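Local coordinates for protein transcriptional activator of comK gene (PDB 2HQB) that probably activates transcription of the competence gene comK, as a membrane lipoprotein with the two-domain fold of ABC-transporter substrate-binding proteins, at residues F107-G113 / T226-V230; G130-A134 / Y186-Y192; A207-D213 / T221-V227. All coordinates share one frame; numbering follows the deposited sequence.

Contact 1: residues F107-G113 / T226-V230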
loop_
_atom_site.group_PDB
_atom_site.type_symbol
_atom_site.label_atom_id
_atom_site.label_comp_id
_atom_site.label_asym_id
_atom_site.label_seq_id
_atom_site.Cartn_x
_atom_site.Cartn_y
_atom_site.Cartn_z
ATOM N N PHE A 107 -6.626 1.951 0.436
ATOM C CA PHE A 107 -6.296 0.663 1.007
ATOM C C PHE A 107 -6.457 0.805 2.497
ATOM O O PHE A 107 -6.073 1.814 3.099
ATOM C CB PHE A 107 -4.875 0.243 0.689
ATOM C CG PHE A 107 -4.737 -0.381 -0.646
ATOM C CD1 PHE A 107 -4.292 0.359 -1.732
ATOM C CD2 PHE A 107 -5.068 -1.702 -0.834
ATOM C CE1 PHE A 107 -4.176 -0.221 -3.006
ATOM C CE2 PHE A 107 -4.960 -2.300 -2.092
ATOM C CZ PHE A 107 -4.510 -1.555 -3.186
ATOM N N GLU A 108 -7.059 -0.222 3.080
ATOM C CA GLU A 108 -7.308 -0.248 4.497
ATOM C C GLU A 108 -6.011 -0.692 5.159
ATOM O O GLU A 108 -5.495 -1.762 4.855
ATOM C CB GLU A 108 -8.470 -1.202 4.767
ATOM C CG GLU A 108 -9.404 -0.708 5.856
ATOM C CD GLU A 108 -9.999 0.653 5.547
ATOM O OE1 GLU A 108 -10.771 0.745 4.572
ATOM O OE2 GLU A 108 -9.695 1.625 6.273
ATOM N N GLY A 109 -5.483 0.135 6.059
ATOM C CA GLY A 109 -4.210 -0.183 6.693
ATOM C C GLY A 109 -4.092 -0.880 8.044
ATOM O O GLY A 109 -3.170 -1.669 8.241
ATOM N N TYR A 110 -4.991 -0.592 8.981
ATOM C CA TYR A 110 -4.932 -1.207 10.310
ATOM C C TYR A 110 -4.773 -2.734 10.299
ATOM O O TYR A 110 -3.828 -3.259 10.888
ATOM C CB TYR A 110 -6.177 -0.835 11.104
ATOM C CG TYR A 110 -6.159 -1.288 12.549
ATOM C CD1 TYR A 110 -5.528 -0.529 13.550
ATOM C CD2 TYR A 110 -6.751 -2.495 12.914
ATOM C CE1 TYR A 110 -5.494 -0.980 14.882
ATOM C CE2 TYR A 110 -6.720 -2.952 14.228
ATOM C CZ TYR A 110 -6.091 -2.206 15.196
ATOM O OH TYR A 110 -6.008 -2.749 16.445
ATOM N N ALA A 111 -5.684 -3.446 9.632
ATOM C CA ALA A 111 -5.620 -4.911 9.577
ATOM C C ALA A 111 -4.244 -5.458 9.280
ATOM O O ALA A 111 -3.610 -6.094 10.125
ATOM C CB ALA A 111 -6.584 -5.445 8.541
HETATM N N MSE A 112 -3.776 -5.213 8.064
HETATM C CA MSE A 112 -2.477 -5.726 7.664
HETATM C C MSE A 112 -1.382 -5.423 8.664
HETATM O O MSE A 112 -0.491 -6.228 8.851
HETATM C CB MSE A 112 -2.086 -5.184 6.283
HETATM C CG MSE A 112 -1.430 -3.802 6.262
HETATM SE SE MSE A 112 -1.130 -3.166 4.402
HETATM C CE MSE A 112 -0.388 -1.438 4.842
ATOM N N GLY A 113 -1.443 -4.272 9.314
ATOM C CA GLY A 113 -0.405 -3.931 10.266
ATOM C C GLY A 113 -0.471 -4.794 11.502
ATOM O O GLY A 113 0.546 -5.180 12.080
ATOM N N THR A 226 3.485 -6.737 4.566
ATOM C CA THR A 226 2.106 -6.259 4.577
ATOM C C THR A 226 1.840 -5.762 3.132
ATOM O O THR A 226 2.083 -4.626 2.784
ATOM C CB THR A 226 1.880 -5.129 5.682
ATOM O OG1 THR A 226 2.755 -4.009 5.483
ATOM C CG2 THR A 226 2.156 -5.696 7.067
ATOM N N VAL A 227 1.335 -6.651 2.291
ATOM C CA VAL A 227 1.107 -6.356 0.883
ATOM C C VAL A 227 -0.212 -5.693 0.462
ATOM O O VAL A 227 -1.285 -6.077 0.920
ATOM C CB VAL A 227 1.261 -7.656 0.087
ATOM C CG1 VAL A 227 1.276 -7.378 -1.400
ATOM C CG2 VAL A 227 2.515 -8.362 0.532
ATOM N N GLN A 228 -0.108 -4.691 -0.417
ATOM C CA GLN A 228 -1.273 -4.003 -0.958
ATOM C C GLN A 228 -1.191 -4.206 -2.472
ATOM O O GLN A 228 -0.252 -3.745 -3.112
ATOM C CB GLN A 228 -1.244 -2.523 -0.590
ATOM C CG GLN A 228 -1.313 -2.315 0.916
ATOM C CD GLN A 228 -1.506 -0.866 1.315
ATOM O OE1 GLN A 228 -0.922 0.026 0.719
ATOM N NE2 GLN A 228 -2.323 -0.629 2.335
ATOM N N HIS A 229 -2.170 -4.901 -3.049
ATOM C CA HIS A 229 -2.116 -5.197 -4.475
ATOM C C HIS A 229 -2.688 -4.161 -5.386
ATOM O O HIS A 229 -3.809 -4.308 -5.880
ATOM C CB HIS A 229 -2.784 -6.537 -4.753
ATOM C CG HIS A 229 -2.262 -7.646 -3.893
ATOM N ND1 HIS A 229 -1.121 -8.355 -4.202
ATOM C CD2 HIS A 229 -2.687 -8.120 -2.700
ATOM C CE1 HIS A 229 -0.867 -9.222 -3.237
ATOM N NE2 HIS A 229 -1.802 -9.099 -2.314
ATOM N N VAL A 230 -1.893 -3.123 -5.622
ATOM C CA VAL A 230 -2.261 -2.020 -6.496
ATOM C C VAL A 230 -2.529 -2.493 -7.922
ATOM O O VAL A 230 -3.499 -2.062 -8.551
ATOM C CB VAL A 230 -1.142 -0.967 -6.540
ATOM C CG1 VAL A 230 -1.540 0.161 -7.442
ATOM C CG2 VAL A 230 -0.869 -0.430 -5.132
#
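F107 and M112 bracket the contact: their CA atoms lie 7.1 Å from Q228 CA and 5.6 Å from T226 CA respectively, so the end of strand 222-228 runs beside the turn before helix 110-122 and the first turn of the helix itself. Q228 places CB over the F107 ring as a CH-pi contact, 4.0 Å from the ring centroid and 12° off the normal. Beyond CB the glutamine chain is extended and passes F107 in the opposite sense, its amide plane 29° from the ring plane, bringing NE2 between F107 CB and M112 CE. Both segments are interdomain crossings of a type I periplasmic-binding-protein fold: F107 ends a strand of one sheet and helix 110-122 packs on the other, while the chain after Q228 returns toward the first. On the outer rim of the ring, F107 CE1 meets V230 CG2 at 3.9 Å. Selenomethionine M112 has CG wedged between its backbone N and carbonyl carbon (chi1 84°), which sets the extended chain across T226 and Q228 at about right angles; CG lies 3.6 Å from T226 CB, and SE lies 3.6 Å from Q228 CG. The T226 hydroxyl itself is hydrogen-bonded to Y186 OH.

Contact 2: residues G130-A134 / Y186-Y192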
loop_
_atom_site.group_PDB
_atom_site.type_symbol
_atom_site.label_atom_id
_atom_site.label_comp_id
_atom_site.label_asym_id
_atom_site.label_seq_id
_atom_site.Cartn_x
_atom_site.Cartn_y
_atom_site.Cartn_z
ATOM N N GLY A 130 9.584 -2.654 16.578
ATOM C CA GLY A 130 9.511 -1.243 16.235
ATOM C C GLY A 130 9.021 -0.879 14.840
ATOM O O GLY A 130 9.222 -1.614 13.857
ATOM N N VAL A 131 8.357 0.274 14.772
ATOM C CA VAL A 131 7.864 0.813 13.528
ATOM C C VAL A 131 8.579 2.114 13.225
ATOM O O VAL A 131 8.647 2.970 14.100
ATOM C CB VAL A 131 6.376 1.180 13.590
ATOM C CG1 VAL A 131 5.951 1.832 12.258
ATOM C CG2 VAL A 131 5.558 -0.028 13.827
ATOM N N ILE A 132 9.117 2.255 12.009
ATOM C CA ILE A 132 9.723 3.521 11.561
ATOM C C ILE A 132 8.786 3.975 10.421
ATOM O O ILE A 132 8.883 3.516 9.286
ATOM C CB ILE A 132 11.141 3.348 10.981
ATOM C CG1 ILE A 132 12.064 2.743 12.027
ATOM C CG2 ILE A 132 11.677 4.700 10.509
ATOM C CD1 ILE A 132 13.529 2.577 11.575
ATOM N N ALA A 133 7.841 4.837 10.742
ATOM C CA ALA A 133 6.901 5.300 9.745
ATOM C C ALA A 133 7.137 6.761 9.428
ATOM O O ALA A 133 8.056 7.388 9.965
ATOM C CB ALA A 133 5.489 5.094 10.225
ATOM N N ALA A 134 6.300 7.306 8.551
ATOM C CA ALA A 134 6.453 8.691 8.144
ATOM C C ALA A 134 5.569 9.578 8.984
ATOM O O ALA A 134 6.025 10.583 9.543
ATOM C CB ALA A 134 6.113 8.835 6.662
ATOM N N TYR A 186 9.534 -2.681 11.251
ATOM C CA TYR A 186 8.470 -2.448 10.285
ATOM C C TYR A 186 8.748 -1.057 9.731
ATOM O O TYR A 186 8.247 -0.068 10.269
ATOM C CB TYR A 186 7.111 -2.462 10.991
ATOM C CG TYR A 186 5.943 -2.376 10.043
ATOM C CD1 TYR A 186 5.986 -2.995 8.781
ATOM C CD2 TYR A 186 4.779 -1.704 10.398
ATOM C CE1 TYR A 186 4.879 -2.944 7.893
ATOM C CE2 TYR A 186 3.676 -1.656 9.512
ATOM C CZ TYR A 186 3.745 -2.283 8.269
ATOM O OH TYR A 186 2.658 -2.269 7.433
ATOM N N PRO A 187 9.578 -0.954 8.674
ATOM C CA PRO A 187 9.876 0.384 8.119
ATOM C C PRO A 187 8.808 0.744 7.086
ATOM O O PRO A 187 8.962 0.529 5.884
ATOM C CB PRO A 187 11.293 0.218 7.568
ATOM C CG PRO A 187 11.338 -1.257 7.148
ATOM C CD PRO A 187 10.402 -2.020 8.060
ATOM N N ALA A 188 7.715 1.295 7.608
ATOM C CA ALA A 188 6.540 1.620 6.836
ATOM C C ALA A 188 6.546 2.914 6.050
ATOM O O ALA A 188 5.736 3.829 6.305
ATOM C CB ALA A 188 5.322 1.559 7.748
ATOM N N GLY A 189 7.448 2.962 5.071
ATOM C CA GLY A 189 7.581 4.119 4.193
ATOM C C GLY A 189 8.120 3.596 2.891
ATOM O O GLY A 189 9.236 3.113 2.872
ATOM N N ASP A 190 7.332 3.649 1.818
ATOM C CA ASP A 190 7.780 3.131 0.499
ATOM C C ASP A 190 9.103 3.713 0.103
ATOM O O ASP A 190 10.016 3.001 -0.276
ATOM C CB ASP A 190 6.805 3.488 -0.610
ATOM C CG ASP A 190 5.455 2.857 -0.423
ATOM O OD1 ASP A 190 5.312 1.684 -0.828
ATOM O OD2 ASP A 190 4.559 3.545 0.126
ATOM N N GLY A 191 9.202 5.025 0.182
ATOM C CA GLY A 191 10.458 5.642 -0.175
ATOM C C GLY A 191 11.734 5.053 0.418
ATOM O O GLY A 191 12.640 4.712 -0.345
ATOM N N TYR A 192 11.813 4.907 1.751
ATOM C CA TYR A 192 13.046 4.416 2.385
ATOM C C TYR A 192 13.051 2.989 2.797
ATOM O O TYR A 192 14.031 2.516 3.337
ATOM C CB TYR A 192 13.378 5.253 3.617
ATOM C CG TYR A 192 12.262 5.268 4.618
ATOM C CD1 TYR A 192 11.903 4.101 5.329
ATOM C CD2 TYR A 192 11.507 6.429 4.815
ATOM C CE1 TYR A 192 10.804 4.109 6.206
ATOM C CE2 TYR A 192 10.405 6.451 5.687
ATOM C CZ TYR A 192 10.061 5.289 6.373
ATOM O OH TYR A 192 8.961 5.313 7.195
#
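V131 and Y186 lie side by side and point the same way, with V131 CG2 in the plane of the tyrosine ring, at its edge, 3.9 Å from CD2. The two residues form a parallel beta bridge that joins strands 128-133 and 184-186, neighbours in a Rossmann-like sheet, where both chains run out at the C-terminal end into loops. Y186 has CG anti to its amide nitrogen (chi1 -174°), which carries the ring off the sheet to stack on F144 of helix 139-150. Farther along, A133 CB and A188 CB meet at 4.3 Å, and A188 CB also sits over one face of the Y186 ring, toward its rim. The backbone ladder flanks this apolar line. Y186 N donates to G130 O at 2.8 Å, nearly in line with the carbonyl, and I132 N returns a bond to Y186 O at 3.0 Å, arriving from above the carbonyl plane. Beyond this pair the second chain leaves strand geometry, with inverse gamma turns centred on P187 and A188. Y192 then brings the loop back to the strand: its CG sits between the backbone N and the carbonyl carbon (chi1 57°), and the ring turns its hydroxyl edge to I132. A phenylalanine in place of Y192 would probably leave the I132 carbonyl without its hydroxyl donor and the returning loop less firmly tied to the strand. At this polar edge Y192 OH donates to I132 O over 2.8 Å, from 42° out of the carbonyl plane.

Contact 3: residues A207-D213 / T221-V227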
loop_
_atom_site.group_PDB
_atom_site.type_symbol
_atom_site.label_atom_id
_atom_site.label_comp_id
_atom_site.label_asym_id
_atom_site.label_seq_id
_atom_site.Cartn_x
_atom_site.Cartn_y
_atom_site.Cartn_z
ATOM N N ALA A 207 12.858 -8.011 9.573
ATOM C CA ALA A 207 12.015 -6.907 9.171
ATOM C C ALA A 207 10.678 -7.412 8.648
ATOM O O ALA A 207 10.505 -8.613 8.438
ATOM C CB ALA A 207 12.711 -6.089 8.121
ATOM N N ILE A 208 9.723 -6.494 8.499
ATOM C CA ILE A 208 8.410 -6.812 7.913
ATOM C C ILE A 208 8.305 -6.010 6.601
ATOM O O ILE A 208 8.500 -4.789 6.601
ATOM C CB ILE A 208 7.201 -6.401 8.812
ATOM C CG1 ILE A 208 7.212 -7.174 10.135
ATOM C CG2 ILE A 208 5.896 -6.712 8.082
ATOM C CD1 ILE A 208 7.187 -8.655 9.966
ATOM N N GLY A 209 8.025 -6.695 5.492
ATOM C CA GLY A 209 7.887 -6.015 4.212
ATOM C C GLY A 209 6.756 -4.981 4.155
ATOM O O GLY A 209 5.734 -5.100 4.840
ATOM N N TYR A 210 6.933 -3.968 3.313
ATOM C CA TYR A 210 5.943 -2.909 3.173
ATOM C C TYR A 210 5.396 -2.730 1.755
ATOM O O TYR A 210 6.157 -2.488 0.823
ATOM C CB TYR A 210 6.542 -1.575 3.629
ATOM C CG TYR A 210 5.498 -0.512 3.824
ATOM C CD1 TYR A 210 4.518 -0.661 4.826
ATOM C CD2 TYR A 210 5.471 0.636 3.017
ATOM C CE1 TYR A 210 3.538 0.297 5.030
ATOM C CE2 TYR A 210 4.479 1.617 3.203
ATOM C CZ TYR A 210 3.509 1.432 4.223
ATOM O OH TYR A 210 2.498 2.356 4.427
ATOM N N VAL A 211 4.074 -2.821 1.618
ATOM C CA VAL A 211 3.368 -2.642 0.345
ATOM C C VAL A 211 3.746 -3.616 -0.760
ATOM O O VAL A 211 3.007 -3.763 -1.713
ATOM C CB VAL A 211 3.516 -1.187 -0.154
ATOM C CG1 VAL A 211 2.799 -0.992 -1.435
ATOM C CG2 VAL A 211 2.929 -0.223 0.890
ATOM N N GLY A 212 4.875 -4.308 -0.624
ATOM C CA GLY A 212 5.295 -5.268 -1.632
ATOM C C GLY A 212 5.692 -6.597 -0.999
ATOM O O GLY A 212 6.051 -6.653 0.164
ATOM N N ASP A 213 5.665 -7.684 -1.761
ATOM C CA ASP A 213 6.034 -8.975 -1.195
ATOM C C ASP A 213 7.411 -9.006 -0.574
ATOM O O ASP A 213 7.693 -9.896 0.239
ATOM C CB ASP A 213 5.946 -10.074 -2.209
ATOM C CG ASP A 213 6.121 -11.414 -1.581
ATOM O OD1 ASP A 213 5.295 -11.754 -0.712
ATOM O OD2 ASP A 213 7.087 -12.124 -1.953
ATOM N N THR A 221 15.229 -12.482 5.927
ATOM C CA THR A 221 15.275 -11.360 6.873
ATOM C C THR A 221 13.838 -10.824 6.922
ATOM O O THR A 221 13.385 -10.235 7.911
ATOM C CB THR A 221 16.140 -10.231 6.348
ATOM O OG1 THR A 221 17.501 -10.538 6.583
ATOM C CG2 THR A 221 15.800 -8.937 7.019
ATOM N N ILE A 222 13.139 -11.033 5.808
ATOM C CA ILE A 222 11.768 -10.596 5.640
ATOM C C ILE A 222 10.846 -11.684 6.156
ATOM O O ILE A 222 10.506 -12.608 5.430
ATOM C CB ILE A 222 11.503 -10.296 4.152
ATOM C CG1 ILE A 222 12.520 -9.251 3.672
ATOM C CG2 ILE A 222 10.122 -9.751 3.951
ATOM C CD1 ILE A 222 12.437 -7.900 4.379
ATOM N N LEU A 223 10.483 -11.569 7.430
ATOM C CA LEU A 223 9.592 -12.496 8.114
ATOM C C LEU A 223 8.332 -12.615 7.297
ATOM O O LEU A 223 7.830 -13.712 7.035
ATOM C CB LEU A 223 9.240 -11.933 9.487
ATOM C CG LEU A 223 10.481 -11.496 10.271
ATOM C CD1 LEU A 223 10.080 -10.853 11.589
ATOM C CD2 LEU A 223 11.372 -12.713 10.496
ATOM N N THR A 224 7.826 -11.449 6.910
ATOM C CA THR A 224 6.627 -11.326 6.083
ATOM C C THR A 224 6.496 -9.890 5.590
ATOM O O THR A 224 7.282 -9.017 5.961
ATOM C CB THR A 224 5.373 -11.772 6.877
ATOM O OG1 THR A 224 5.321 -13.194 6.826
ATOM C CG2 THR A 224 4.062 -11.227 6.300
ATOM N N SER A 225 5.498 -9.653 4.752
ATOM C CA SER A 225 5.271 -8.343 4.200
ATOM C C SER A 225 3.790 -7.995 4.246
ATOM O O SER A 225 2.941 -8.861 4.024
ATOM C CB SER A 225 5.789 -8.340 2.760
ATOM O OG SER A 225 6.698 -9.416 2.578
ATOM N N THR A 226 3.485 -6.737 4.566
ATOM C CA THR A 226 2.106 -6.259 4.577
ATOM C C THR A 226 1.840 -5.762 3.132
ATOM O O THR A 226 2.083 -4.626 2.784
ATOM C CB THR A 226 1.880 -5.129 5.682
ATOM O OG1 THR A 226 2.755 -4.009 5.483
ATOM C CG2 THR A 226 2.156 -5.696 7.067
ATOM N N VAL A 227 1.335 -6.651 2.291
ATOM C CA VAL A 227 1.107 -6.356 0.883
ATOM C C VAL A 227 -0.212 -5.693 0.462
ATOM O O VAL A 227 -1.285 -6.077 0.920
ATOM C CB VAL A 227 1.261 -7.656 0.087
ATOM C CG1 VAL A 227 1.276 -7.378 -1.400
ATOM C CG2 VAL A 227 2.515 -8.362 0.532
#
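Strands 207-211 and 222-227 run parallel, their axes 4.1 Å apart at closest approach and inclined by 21°. A207 N donates to T221 O at 2.8 Å and A207 O receives L223 N at 3.1 Å. Two residues later, G209 O receives T226 N at 2.8 Å, so 222-227 advances three residues while 207-211 advances two. A207 pairs with I222 but G209 with S225, which is consistent with a bulge of one extra residue in strand 222-227; the helical backbone torsions of L223 are consistent with the extra residue being taken up there. The pairing continues through Y210 and T226 to a weak bond from V211 N to T226 O. On one side of the sheet A207 CB meets I222 CD1 at 4.2 Å. S225 also points to this side, where its OG donates to D213 O at 2.6 Å; the hydroxyl lies well above that carbonyl plane, and the bond ties the turn after strand 207-211 back to the neighbouring strand. On the other side I208 splits its two branches: with CG1 beside the backbone N (chi1 -63°), CD1 reaches L223 CB at 3.9 Å, while CG2, anti to that nitrogen, crosses T226 CG2 at 4.0 Å. Strand 184-186 borders the pair beyond I208, and the antiparallel strand 260-262 borders it beyond V227. A207 and I222 pack against I200 and V197 of helix 193-203, whereas L223 touches V119 of helix 110-122, the helix that also covers T226, so the two strands lie in the mixed sheet of one domain of the type I periplasmic-binding-protein fold, with helices on both faces.

Overall arrangement
Contacts 2 and 3 are buried within the same mixed sheet, whereas contact 1 is only partly buried, where that domain's sheet meets the interdomain crossings. Contacts 1 and 3 share strand 222-228, including T226 and V227; contact 2 uses strands 128-133 and 184-186, the latter next to 206-211. Their chemistry follows position: contact 3 is chiefly a backbone ladder, contact 2 a short ladder extended by a tyrosine hydroxyl, and contact 1 side-chain packing of ring, amide and selenomethionine. All three meet round T226, through the hydroxyl pair that links it to contact 2, while Y210 of contact 3 packs against A188 of contact 2.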